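PDB 4B6W: tubulin-specific chaperone from Trypanosoma brucei, which probably binds alpha-tubulin and microtubule plus ends as tubulin-binding cofactor B, the chain here being its N-terminal ubiquitin-like domain. Local coordinates for residues A[3-8]-A[19-24]; A[12-17]-A[36-41]; A[47-52]-A[76-81]. All blocks are in the same frame, centred on the assembly; numbering follows the deposited sequence.

Interaction 1: residues A[3-8]-A[19-24]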
loop_
_atom_site.group_PDB
_atom_site.type_symbol
_atom_site.label_atom_id
_atom_site.label_comp_id
_atom_site.label_asym_id
_atom_site.label_seq_id
_atom_site.Cartn_x
_atom_site.Cartn_y
_atom_site.Cartn_z
ATOM N N VAL A 3 -6.141 -6.269 -8.567
ATOM C CA VAL A 3 -7.030 -5.785 -7.501
ATOM C C VAL A 3 -7.273 -4.285 -7.546
ATOM O O VAL A 3 -6.421 -3.522 -7.979
ATOM C CB VAL A 3 -6.495 -6.137 -6.076
ATOM C CG1 VAL A 3 -6.713 -7.636 -5.787
ATOM C CG2 VAL A 3 -5.019 -5.732 -5.906
ATOM N N LYS A 4 -8.463 -3.892 -7.111
ATOM C CA LYS A 4 -8.833 -2.505 -6.894
ATOM C C LYS A 4 -8.708 -2.221 -5.402
ATOM O O LYS A 4 -9.409 -2.844 -4.609
ATOM C CB LYS A 4 -10.289 -2.267 -7.328
ATOM C CG LYS A 4 -10.720 -0.801 -7.315
ATOM C CD LYS A 4 -12.192 -0.638 -7.754
ATOM C CE LYS A 4 -13.142 -0.833 -6.588
ATOM N NZ LYS A 4 -14.312 0.072 -6.666
ATOM N N VAL A 5 -7.818 -1.297 -5.018
ATOM C CA VAL A 5 -7.654 -0.911 -3.613
ATOM C C VAL A 5 -7.706 0.615 -3.454
ATOM O O VAL A 5 -7.683 1.359 -4.429
ATOM C CB VAL A 5 -6.324 -1.481 -3.018
ATOM C CG1 VAL A 5 -6.331 -2.956 -3.120
ATOM C CG2 VAL A 5 -5.075 -0.931 -3.747
ATOM N N SER A 6 -7.801 1.087 -2.215
ATOM C CA SER A 6 -7.617 2.515 -1.971
ATOM C C SER A 6 -6.329 2.771 -1.190
ATOM O O SER A 6 -5.753 1.880 -0.614
ATOM C CB SER A 6 -8.839 3.150 -1.287
ATOM O OG SER A 6 -9.288 2.368 -0.214
ATOM N N LEU A 7 -5.857 4.004 -1.201
ATOM C CA LEU A 7 -4.626 4.334 -0.507
ATOM C C LEU A 7 -4.944 5.413 0.486
ATOM O O LEU A 7 -5.635 6.401 0.149
ATOM C CB LEU A 7 -3.560 4.850 -1.453
ATOM C CG LEU A 7 -3.080 4.004 -2.616
ATOM C CD1 LEU A 7 -2.089 4.820 -3.471
ATOM C CD2 LEU A 7 -2.441 2.740 -2.104
ATOM N N THR A 8 -4.426 5.202 1.694
ATOM C CA THR A 8 -4.447 6.168 2.765
ATOM C C THR A 8 -2.987 6.448 3.180
ATOM O O THR A 8 -2.080 5.729 2.788
ATOM C CB THR A 8 -5.256 5.644 3.958
ATOM O OG1 THR A 8 -4.669 4.415 4.423
ATOM C CG2 THR A 8 -6.710 5.390 3.563
ATOM N N LYS A 19 -7.401 2.288 -6.926
ATOM C CA LYS A 19 -6.110 2.015 -7.562
ATOM C C LYS A 19 -6.088 0.578 -7.983
ATOM O O LYS A 19 -6.553 -0.279 -7.251
ATOM C CB LYS A 19 -4.943 2.274 -6.610
ATOM C CG LYS A 19 -4.720 3.749 -6.306
ATOM C CD LYS A 19 -4.121 4.513 -7.510
ATOM C CE LYS A 19 -2.635 4.179 -7.715
ATOM N NZ LYS A 19 -2.067 4.884 -8.906
ATOM N N ARG A 20 -5.565 0.315 -9.169
ATOM C CA ARG A 20 -5.454 -1.054 -9.647
ATOM C C ARG A 20 -3.992 -1.456 -9.682
ATOM O O ARG A 20 -3.173 -0.768 -10.300
ATOM C CB ARG A 20 -6.040 -1.192 -11.042
ATOM C CG ARG A 20 -7.512 -0.889 -11.123
ATOM C CD ARG A 20 -8.176 -1.586 -12.329
ATOM N NE ARG A 20 -9.280 -2.357 -11.781
ATOM C CZ ARG A 20 -9.479 -3.659 -11.897
ATOM N NH1 ARG A 20 -8.714 -4.432 -12.636
ATOM N NH2 ARG A 20 -10.517 -4.182 -11.290
ATOM N N TYR A 21 -3.699 -2.566 -9.010
ATOM C CA TYR A 21 -2.385 -3.238 -9.026
ATOM C C TYR A 21 -2.497 -4.702 -9.437
ATOM O O TYR A 21 -3.485 -5.380 -9.134
ATOM C CB TYR A 21 -1.767 -3.173 -7.649
ATOM C CG TYR A 21 -1.451 -1.755 -7.237
ATOM C CD1 TYR A 21 -0.461 -1.012 -7.905
ATOM C CD2 TYR A 21 -2.145 -1.141 -6.208
ATOM C CE1 TYR A 21 -0.153 0.294 -7.529
ATOM C CE2 TYR A 21 -1.843 0.161 -5.830
ATOM C CZ TYR A 21 -0.858 0.879 -6.482
ATOM O OH TYR A 21 -0.583 2.187 -6.087
ATOM N N GLY A 22 -1.468 -5.179 -10.119
ATOM C CA GLY A 22 -1.306 -6.621 -10.327
ATOM C C GLY A 22 -0.902 -7.284 -9.019
ATOM O O GLY A 22 -0.078 -6.777 -8.298
ATOM N N LEU A 23 -1.487 -8.421 -8.698
ATOM C CA LEU A 23 -1.059 -9.189 -7.518
ATOM C C LEU A 23 0.356 -9.732 -7.699
ATOM O O LEU A 23 1.032 -10.013 -6.747
ATOM C CB LEU A 23 -2.028 -10.348 -7.272
ATOM C CG LEU A 23 -3.456 -9.992 -6.863
ATOM C CD1 LEU A 23 -4.326 -11.280 -6.764
ATOM C CD2 LEU A 23 -3.425 -9.256 -5.558
ATOM N N ALA A 24 0.789 -9.883 -8.941
ATOM C CA ALA A 24 2.162 -10.264 -9.240
ATOM C C ALA A 24 3.180 -9.136 -8.967
ATOM O O ALA A 24 4.370 -9.395 -8.935
ATOM C CB ALA A 24 2.274 -10.782 -10.703
#
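V3 and Y21 are tied by two backbone hydrogen bonds: V3 N to Y21 O at 2.9 Å and Y21 N to V3 O at 3.1 Å. Two residues on, V5 N reaches K19 O at 2.8 Å, while the return bond from K19 N to V5 O is bent at the hydrogen, 129°, and weak. Between these pairs sits the non-hydrogen-bonded pair K4 and R20, where the R20 CA hydrogen points at V3 O and the K4 CA hydrogen at K19 O. This pairing forms the N-terminal beta hairpin of the ubiquitin-like fold, strands 2-9 and 15-22.

Apolar contacts fill the face that carries V3, V5, K19 and Y21, which turns to helix 27-35. V5 CG2 meets the phenol ring edge-on, in its plane, 3.8 Å from Y21 CD2. L23, just past the strand, lays CD2 against V3 CG1 (3.7 Å), the two side chains crossing near a right angle.

K19 and Y21 carry polar ends beyond these hydrocarbons. K19 folds at chi2 and chi3 (-72° and -74°), resting CG on L7 CD1 at 4.0 Å and leading NZ away to N33 and H37; Y21 OH is also hydrogen-bonded to N33.

Interaction 2: residues A[12-17]-A[36-41]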
loop_
_atom_site.group_PDB
_atom_site.type_symbol
_atom_site.label_atom_id
_atom_site.label_comp_id
_atom_site.label_asym_id
_atom_site.label_seq_id
_atom_site.Cartn_x
_atom_site.Cartn_y
_atom_site.Cartn_z
ATOM N N SER A 12 -1.127 12.367 6.407
ATOM C CA SER A 12 -1.976 13.355 5.739
ATOM C C SER A 12 -3.433 12.960 5.736
ATOM O O SER A 12 -3.813 11.844 6.109
ATOM C CB SER A 12 -1.496 13.624 4.284
ATOM O OG SER A 12 -1.925 12.648 3.346
ATOM N N ARG A 13 -4.255 13.897 5.293
ATOM C CA ARG A 13 -5.654 13.585 5.072
ATOM C C ARG A 13 -5.940 13.031 3.643
ATOM O O ARG A 13 -7.047 12.558 3.382
ATOM C CB ARG A 13 -6.541 14.799 5.414
ATOM C CG ARG A 13 -6.247 16.020 4.584
ATOM C CD ARG A 13 -7.143 17.172 4.957
ATOM N NE ARG A 13 -6.604 17.969 6.050
ATOM C CZ ARG A 13 -7.223 19.032 6.553
ATOM N NH1 ARG A 13 -8.403 19.399 6.075
ATOM N NH2 ARG A 13 -6.673 19.728 7.543
HETATM N N MSE A 14 -4.894 13.076 2.806
HETATM C CA MSE A 14 -4.921 12.584 1.433
HETATM C C MSE A 14 -5.317 11.100 1.422
HETATM O O MSE A 14 -4.828 10.292 2.201
HETATM C CB MSE A 14 -3.551 12.746 0.716
HETATM C CG MSE A 14 -2.913 14.160 0.667
HETATM SE SE MSE A 14 -1.200 14.257 -0.368
HETATM C CE MSE A 14 0.056 13.567 0.991
ATOM N N ARG A 15 -6.632 10.744 0.442
ATOM C CA ARG A 15 -6.953 9.367 0.192
ATOM C C ARG A 15 -6.989 9.212 -1.311
ATOM O O ARG A 15 -7.468 10.105 -2.009
ATOM C CB ARG A 15 -8.306 9.096 0.814
ATOM C CG ARG A 15 -8.854 7.732 0.547
ATOM C CD ARG A 15 -10.073 7.466 1.425
ATOM N NE ARG A 15 -10.899 6.435 0.818
ATOM C CZ ARG A 15 -11.852 6.661 -0.073
ATOM N NH1 ARG A 15 -12.147 7.902 -0.458
ATOM N NH2 ARG A 15 -12.530 5.634 -0.571
ATOM N N VAL A 16 -6.466 8.110 -1.826
ATOM C CA VAL A 16 -6.669 7.775 -3.246
ATOM C C VAL A 16 -7.718 6.644 -3.329
ATOM O O VAL A 16 -7.461 5.522 -2.920
ATOM C CB VAL A 16 -5.356 7.364 -3.928
ATOM C CG1 VAL A 16 -5.582 7.075 -5.434
ATOM C CG2 VAL A 16 -4.287 8.442 -3.711
ATOM N N PRO A 17 -8.921 6.947 -3.852
ATOM C CA PRO A 17 -10.050 6.024 -3.674
ATOM C C PRO A 17 -10.037 4.753 -4.495
ATOM O O PRO A 17 -10.645 3.762 -4.059
ATOM C CB PRO A 17 -11.255 6.863 -4.072
ATOM C CG PRO A 17 -10.746 8.287 -4.051
ATOM C CD PRO A 17 -9.355 8.187 -4.496
ATOM N N THR A 36 3.889 8.687 -6.494
ATOM C CA THR A 36 3.207 9.640 -7.405
ATOM C C THR A 36 2.016 10.370 -6.713
ATOM O O THR A 36 1.656 11.472 -7.100
ATOM C CB THR A 36 2.801 8.982 -8.776
ATOM O OG1 THR A 36 1.724 8.069 -8.613
ATOM C CG2 THR A 36 3.970 8.212 -9.366
ATOM N N HIS A 37 1.458 9.773 -5.665
ATOM C CA HIS A 37 0.356 10.384 -4.917
ATOM C C HIS A 37 0.775 11.066 -3.611
ATOM O O HIS A 37 0.308 12.145 -3.321
ATOM C CB HIS A 37 -0.721 9.330 -4.598
ATOM C CG HIS A 37 -1.288 8.657 -5.814
ATOM N ND1 HIS A 37 -2.148 9.292 -6.683
ATOM C CD2 HIS A 37 -1.092 7.416 -6.314
ATOM C CE1 HIS A 37 -2.475 8.457 -7.654
ATOM N NE2 HIS A 37 -1.851 7.309 -7.452
ATOM N N PHE A 38 1.624 10.430 -2.818
ATOM C CA PHE A 38 1.949 10.967 -1.496
ATOM C C PHE A 38 3.347 11.591 -1.358
ATOM O O PHE A 38 3.517 12.572 -0.600
ATOM C CB PHE A 38 1.669 9.928 -0.411
ATOM C CG PHE A 38 0.224 9.483 -0.374
ATOM C CD1 PHE A 38 -0.820 10.390 -0.531
ATOM C CD2 PHE A 38 -0.097 8.178 -0.190
ATOM C CE1 PHE A 38 -2.175 9.955 -0.514
ATOM C CE2 PHE A 38 -1.433 7.774 -0.159
ATOM C CZ PHE A 38 -2.459 8.682 -0.320
ATOM N N ALA A 39 4.321 11.072 -2.097
ATOM C CA ALA A 39 5.630 11.730 -2.216
ATOM C C ALA A 39 6.481 11.593 -0.956
ATOM O O ALA A 39 7.312 12.441 -0.700
ATOM C CB ALA A 39 5.484 13.238 -2.621
ATOM N N THR A 40 6.229 10.538 -0.172
ATOM C CA THR A 40 7.185 10.012 0.810
ATOM C C THR A 40 8.186 9.229 -0.012
ATOM O O THR A 40 7.761 8.428 -0.844
ATOM C CB THR A 40 6.527 8.984 1.801
ATOM O OG1 THR A 40 5.412 9.581 2.467
ATOM C CG2 THR A 40 7.543 8.505 2.870
ATOM N N PRO A 41 9.502 9.432 0.206
ATOM C CA PRO A 41 10.422 8.491 -0.440
ATOM C C PRO A 41 10.094 7.040 -0.045
ATOM O O PRO A 41 9.831 6.771 1.108
ATOM C CB PRO A 41 11.800 8.893 0.090
ATOM C CG PRO A 41 11.636 10.264 0.636
ATOM C CD PRO A 41 10.206 10.391 1.077
#
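V16 lays a methyl group on the imidazole of H37, an aliphatic CH-pi contact in a junction where no hydrogen bond runs between 12-17 and 36-41. With CG1 anti to the backbone N (chi1 -178°), CG2 is left beside that N and comes over the ring face, 4.0 Å from the centroid and 27° off the normal, with CG and ND1 of H37 as its nearest ring atoms. The other V16 methyl, CG1, hangs above the rim of the same face, near H37 CE1. On the opposite face of the imidazole lies the hydroxyl of the preceding residue, T36, at the rim.

The same CG2 also approaches F38, 3.9 Å from CZ, and thus touches two consecutive aromatic side chains. Here the loop that follows helix 27-35 of the ubiquitin-like domain closes against V16 of strand 15-22 and the residues leading to it, and F38 is the buried residue of the contact: its ring packs on L7 of strand 2-9 and stacks with H9.

M14, a selenomethionine in this crystal, lies alongside F38, the two side chains heading opposite ways. Its selenium lies at the ring edge, 5.2 Å from the centroid and 82° off the normal, a Met-aromatic geometry that is tentative because the residue was modelled in two conformers. On its own side of the contact, M14 N makes a weak bond of 3.0 Å to S12 OG, whose hydroxyl is also hydrogen-bonded to H9.

Interaction 3: residues A[47-52]-A[76-81]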
loop_
_atom_site.group_PDB
_atom_site.type_symbol
_atom_site.label_atom_id
_atom_site.label_comp_id
_atom_site.label_asym_id
_atom_site.label_seq_id
_atom_site.Cartn_x
_atom_site.Cartn_y
_atom_site.Cartn_z
ATOM N N LEU A 47 4.110 -0.320 4.029
ATOM C CA LEU A 47 2.736 -0.575 3.553
ATOM C C LEU A 47 1.995 -1.567 4.487
ATOM O O LEU A 47 2.415 -2.703 4.671
ATOM C CB LEU A 47 2.744 -1.081 2.094
ATOM C CG LEU A 47 3.316 -0.166 0.957
ATOM C CD1 LEU A 47 3.108 -0.822 -0.420
ATOM C CD2 LEU A 47 2.786 1.301 0.941
ATOM N N GLN A 48 0.913 -1.081 5.099
ATOM C CA GLN A 48 0.009 -1.857 5.939
ATOM C C GLN A 48 -1.197 -2.289 5.071
ATOM O O GLN A 48 -1.819 -1.446 4.443
ATOM C CB GLN A 48 -0.480 -0.956 7.100
ATOM C CG GLN A 48 -1.447 -1.629 8.077
ATOM C CD GLN A 48 -2.004 -0.678 9.101
ATOM O OE1 GLN A 48 -1.687 0.511 9.116
ATOM N NE2 GLN A 48 -2.866 -1.194 9.964
ATOM N N LEU A 49 -1.527 -3.573 5.036
ATOM C CA LEU A 49 -2.658 -4.047 4.237
ATOM C C LEU A 49 -3.798 -4.230 5.221
ATOM O O LEU A 49 -3.667 -4.953 6.219
ATOM C CB LEU A 49 -2.347 -5.366 3.495
ATOM C CG LEU A 49 -3.422 -5.868 2.501
ATOM C CD1 LEU A 49 -3.640 -4.874 1.363
ATOM C CD2 LEU A 49 -3.144 -7.304 1.977
ATOM N N ILE A 50 -4.894 -3.507 4.964
ATOM C CA ILE A 50 -6.093 -3.576 5.770
ATOM C C ILE A 50 -7.194 -4.154 4.893
ATOM O O ILE A 50 -7.348 -3.769 3.759
ATOM C CB ILE A 50 -6.497 -2.182 6.281
ATOM C CG1 ILE A 50 -5.325 -1.509 7.028
ATOM C CG2 ILE A 50 -7.728 -2.271 7.215
ATOM C CD1 ILE A 50 -5.390 0.048 7.069
ATOM N N ASP A 51 -7.965 -5.100 5.391
ATOM C CA ASP A 51 -9.104 -5.543 4.602
ATOM C C ASP A 51 -10.270 -4.539 4.655
ATOM O O ASP A 51 -10.205 -3.490 5.304
ATOM C CB ASP A 51 -9.518 -6.968 4.990
ATOM C CG ASP A 51 -10.439 -7.029 6.187
ATOM O OD1 ASP A 51 -10.666 -5.977 6.816
ATOM O OD2 ASP A 51 -10.942 -8.149 6.482
ATOM N N ASP A 52 -11.322 -4.872 3.929
ATOM C CA ASP A 52 -12.525 -4.030 3.844
ATOM C C ASP A 52 -13.388 -4.003 5.114
ATOM O O ASP A 52 -14.351 -3.264 5.177
ATOM C CB ASP A 52 -13.382 -4.492 2.665
ATOM C CG ASP A 52 -13.693 -5.981 2.712
ATOM O OD1 ASP A 52 -12.868 -6.758 3.229
ATOM O OD2 ASP A 52 -14.766 -6.393 2.219
ATOM N N PHE A 76 -9.730 -3.740 -0.503
ATOM C CA PHE A 76 -8.769 -3.690 0.590
ATOM C C PHE A 76 -8.107 -2.320 0.566
ATOM O O PHE A 76 -8.231 -1.612 -0.431
ATOM C CB PHE A 76 -7.703 -4.777 0.433
ATOM C CG PHE A 76 -8.090 -6.122 0.990
ATOM C CD1 PHE A 76 -9.404 -6.548 1.004
ATOM C CD2 PHE A 76 -7.114 -6.982 1.454
ATOM C CE1 PHE A 76 -9.739 -7.796 1.505
ATOM C CE2 PHE A 76 -7.435 -8.245 1.939
ATOM C CZ PHE A 76 -8.748 -8.647 1.969
ATOM N N VAL A 77 -7.392 -1.965 1.645
ATOM C CA VAL A 77 -6.823 -0.637 1.787
ATOM C C VAL A 77 -5.348 -0.786 2.044
ATOM O O VAL A 77 -4.919 -1.544 2.935
ATOM C CB VAL A 77 -7.500 0.143 2.949
ATOM C CG1 VAL A 77 -6.831 1.482 3.191
ATOM C CG2 VAL A 77 -8.989 0.334 2.668
ATOM N N ILE A 78 -4.544 -0.117 1.227
ATOM C CA ILE A 78 -3.119 -0.088 1.494
ATOM C C ILE A 78 -2.878 1.238 2.205
ATOM O O ILE A 78 -3.121 2.317 1.617
ATOM C CB ILE A 78 -2.277 -0.155 0.215
ATOM C CG1 ILE A 78 -2.300 -1.560 -0.402
ATOM C CG2 ILE A 78 -0.829 0.215 0.523
ATOM C CD1 ILE A 78 -1.574 -1.672 -1.717
ATOM N N HIS A 79 -2.437 1.161 3.469
ATOM C CA HIS A 79 -2.179 2.350 4.287
ATOM C C HIS A 79 -0.683 2.605 4.310
ATOM O O HIS A 79 0.106 1.711 4.613
ATOM C CB HIS A 79 -2.740 2.160 5.692
ATOM C CG HIS A 79 -2.435 3.282 6.632
ATOM N ND1 HIS A 79 -2.945 4.555 6.466
ATOM C CD2 HIS A 79 -1.693 3.317 7.772
ATOM C CE1 HIS A 79 -2.534 5.324 7.460
ATOM N NE2 HIS A 79 -1.774 4.599 8.268
ATOM N N VAL A 80 -0.291 3.823 3.954
ATOM C CA VAL A 80 1.124 4.176 3.872
ATOM C C VAL A 80 1.622 4.820 5.185
ATOM O O VAL A 80 1.198 5.922 5.541
ATOM C CB VAL A 80 1.371 5.117 2.654
ATOM C CG1 VAL A 80 2.832 5.482 2.529
ATOM C CG2 VAL A 80 0.842 4.458 1.374
ATOM N N VAL A 81 2.511 4.129 5.899
ATOM C CA VAL A 81 3.067 4.669 7.110
ATOM C C VAL A 81 4.361 5.408 6.762
ATOM O O VAL A 81 5.251 4.856 6.146
ATOM C CB VAL A 81 3.302 3.585 8.186
ATOM C CG1 VAL A 81 3.690 4.254 9.509
ATOM C CG2 VAL A 81 2.063 2.727 8.357
#
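Strand segments 47-50 and 77-81 run antiparallel, their axes approaching to 4.6 Å with 151° between their directions, and four nearly straight backbone hydrogen bonds join Q48 to H79 and I50 to V77, the one from Q48 N to H79 O measuring 2.9 Å.

On the face shared by L47, L49, I78 and V80, the packing is aliphatic. L47 CD2 touches both I78 CG2 and V80 CG2 (3.7 Å to the latter), L47 and V80 lying alongside each other, while L49 CD1 lies 4.0 Å from I78 CG1. L47 and V80 go on to touch helix 27-35.

The other face mixes polar and apolar groups. Q48 stretches out with CG anti to the backbone N, and its OE1 comes 3.1 Å from H79 CD2, the amide plane standing 77° from that of the imidazole. Q48 NE2 bonds instead to T56 OG1. I50 lies beside H79, its CD1 3.7 Å from H79 CB.

At the strand ends F76 lies flat under the turn. D51 CA sits over the centre of its ring, 3.7 Å from the centroid and 9° off the normal, a CH-pi contact. L49 CG approaches the edge of the same ring, and the D52 carboxylate flanks it with its plane slightly tilted. D51 OD1, meanwhile, accepts bonds from the backbone N of R53 and I55, bracing that turn.

Strand 77-82, set here between 45-50 and 2-9, is the central strand of the five-stranded mixed sheet which, with helix 27-35 across one face, makes the ubiquitin-like beta-grasp fold.

All three contacts belong to one beta-grasp sheet and the elements laid on it. Strand 2-9 joins interactions 1 and 3: T8 O lies 2.9 Å from V80 N, probably a hydrogen bond of the parallel pairing, and T8 OG1 lies 2.7 Å from H79 ND1. Segment 12-17 of interaction 2 carries the hairpin of interaction 1 on toward its turn: L7 O and V16 N, 2.7 Å apart, probably form a hydrogen bond. The K19-H37 bond ties that hairpin to the loop. Interactions 2 and 3 merely brush, with F38 CD2 4.1 Å from V80 CG2. Beside interaction 2, the M14 side chain is about 4 Å from a bound 1,2-ethanediol, probably from the crystallisation liquor.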